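Local structure of Gp26 (Listeria phage P40, 4JZ5) at residues Y189-Y194 with D208-S213. The protein is a phage endolysin whose family 25 glycosyl hydrolase domain probably cleaves the glycan strands of Listeria cell-wall peptidoglycan. Residues are numbered along the deposited sequence; the frame is centred on the assembly and turned at random.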
# COMPACT_ATOMS: atom_id res chain seq x y z
N TYR A 189 14.27 -4.96 -0.63
CA TYR A 189 12.86 -4.66 -0.82
C TYR A 189 12.23 -5.68 -1.75
O TYR A 189 12.91 -6.32 -2.55
CB TYR A 189 12.68 -3.26 -1.42
CG TYR A 189 13.18 -3.14 -2.86
CD1 TYR A 189 12.39 -3.51 -3.93
CD2 TYR A 189 14.45 -2.65 -3.13
CE1 TYR A 189 12.84 -3.42 -5.23
CE2 TYR A 189 14.91 -2.55 -4.43
CZ TYR A 189 14.10 -2.92 -5.48
OH TYR A 189 14.55 -2.83 -6.77
N ASP A 190 10.91 -5.81 -1.63
CA ASP A 190 10.12 -6.53 -2.62
C ASP A 190 9.47 -5.54 -3.60
O ASP A 190 9.52 -5.74 -4.82
CB ASP A 190 9.05 -7.38 -1.94
CG ASP A 190 9.63 -8.47 -1.06
OD1 ASP A 190 10.64 -9.07 -1.46
OD2 ASP A 190 9.08 -8.68 0.04
N LEU A 191 8.85 -4.50 -3.06
CA LEU A 191 8.27 -3.43 -3.86
C LEU A 191 8.96 -2.13 -3.44
O LEU A 191 9.05 -1.85 -2.25
CB LEU A 191 6.77 -3.35 -3.59
CG LEU A 191 5.94 -2.35 -4.40
CD1 LEU A 191 5.98 -2.66 -5.89
CD2 LEU A 191 4.50 -2.34 -3.90
N TRP A 192 9.47 -1.36 -4.41
CA TRP A 192 10.22 -0.13 -4.15
C TRP A 192 9.40 1.06 -4.62
O TRP A 192 9.09 1.17 -5.80
CB TRP A 192 11.55 -0.19 -4.90
CG TRP A 192 12.36 1.07 -5.01
CD1 TRP A 192 12.41 2.14 -4.16
CD2 TRP A 192 13.27 1.35 -6.06
NE1 TRP A 192 13.30 3.09 -4.65
CE2 TRP A 192 13.85 2.61 -5.81
CE3 TRP A 192 13.65 0.66 -7.21
CZ2 TRP A 192 14.78 3.20 -6.68
CZ3 TRP A 192 14.57 1.23 -8.06
CH2 TRP A 192 15.13 2.48 -7.79
N GLN A 193 9.03 1.91 -3.67
CA GLN A 193 8.39 3.19 -4.00
C GLN A 193 9.49 4.20 -4.28
O GLN A 193 10.18 4.64 -3.37
CB GLN A 193 7.49 3.65 -2.88
CG GLN A 193 6.53 4.74 -3.29
CD GLN A 193 5.77 5.23 -2.10
OE1 GLN A 193 6.34 5.82 -1.19
NE2 GLN A 193 4.48 4.92 -2.05
N TYR A 194 9.67 4.53 -5.56
CA TYR A 194 10.86 5.25 -5.99
C TYR A 194 10.65 6.74 -6.20
O TYR A 194 11.62 7.49 -6.35
CB TYR A 194 11.47 4.60 -7.22
CG TYR A 194 10.61 4.55 -8.46
CD1 TYR A 194 10.47 5.66 -9.28
CD2 TYR A 194 9.96 3.38 -8.84
CE1 TYR A 194 9.71 5.60 -10.42
CE2 TYR A 194 9.21 3.32 -9.99
CZ TYR A 194 9.09 4.43 -10.78
OH TYR A 194 8.34 4.34 -11.93
N ASP A 208 2.56 8.49 -6.67
CA ASP A 208 3.58 7.56 -6.20
C ASP A 208 3.76 6.43 -7.20
O ASP A 208 2.78 5.77 -7.59
CB ASP A 208 3.17 6.92 -4.88
CG ASP A 208 3.14 7.86 -3.70
OD1 ASP A 208 3.70 8.97 -3.74
OD2 ASP A 208 2.53 7.46 -2.66
N MET A 209 5.01 6.18 -7.57
CA MET A 209 5.34 5.10 -8.49
C MET A 209 6.27 4.11 -7.83
O MET A 209 7.12 4.47 -7.01
CB MET A 209 5.97 5.66 -9.76
CG MET A 209 4.98 6.50 -10.53
SD MET A 209 5.64 7.13 -12.08
CE MET A 209 5.59 5.74 -13.18
N ASN A 210 6.08 2.85 -8.20
CA ASN A 210 6.74 1.72 -7.58
C ASN A 210 7.19 0.75 -8.65
O ASN A 210 6.60 0.67 -9.73
CB ASN A 210 5.82 0.96 -6.61
CG ASN A 210 5.13 1.84 -5.59
OD1 ASN A 210 5.59 1.98 -4.48
ND2 ASN A 210 3.99 2.41 -5.97
N THR A 211 8.23 -0.03 -8.34
CA THR A 211 8.64 -1.11 -9.22
C THR A 211 9.03 -2.34 -8.40
O THR A 211 9.25 -2.25 -7.19
CB THR A 211 9.78 -0.67 -10.18
OG1 THR A 211 9.94 -1.65 -11.21
CG2 THR A 211 11.10 -0.49 -9.45
N CYS A 212 9.10 -3.47 -9.09
CA CYS A 212 9.37 -4.76 -8.47
C CYS A 212 9.66 -5.75 -9.58
O CYS A 212 9.48 -5.46 -10.76
CB CYS A 212 8.18 -5.24 -7.63
SG CYS A 212 6.62 -5.43 -8.56
N SER A 213 10.12 -6.93 -9.19
CA SER A 213 10.34 -8.02 -10.13
C SER A 213 9.01 -8.56 -10.64
O SER A 213 7.97 -8.36 -10.03
CB SER A 213 11.09 -9.16 -9.46
OG SER A 213 10.25 -9.77 -8.51
O HOH W 1 11.19 -7.03 -6.51
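Strands 191-194 and 208-211 form one of the antiparallel pairs by which strand 206-211 completes the barrel-like sheet of this family 25 glycosidase, lying between 191-195 and 25-28; strand 169-172 flanks 191-195 on its other edge. Trp192 and Thr211 exchange two backbone bonds, Trp192 N to Thr211 O and Thr211 N to Trp192 O, both 2.9 Å; two residues further along, Tyr194 N donates to Met209 O. Beyond the Trp192-Thr211 pair, a water bridges Asp190 O and Ser213 N. On one face Gln193 and Asn210 run side by side, their amide planes 43° apart, and Asn210 OD1 rests 3.0 Å from Gln193 CB while accepting a bond from Trp170 NE1. Asp27 OD1 takes an N-H from each amide, and Tyr150 and Tyr174 bond to Gln193 OE1. On the other face Thr211 CG2 meets Trp192 CE3 at 3.6 Å. Tyr194, its CG wedged between backbone N and carbonyl carbon (chi1 61°), folds its ring back over the neighbouring strand: Met209 O sits over one ring face, and Tyr194 CZ touches Met209 CB at 3.5 Å. Each buried amide is thus held at both its oxygen and its nitrogen, which should fix which way round it sits and help position Asp27 OD1, which accepts from both.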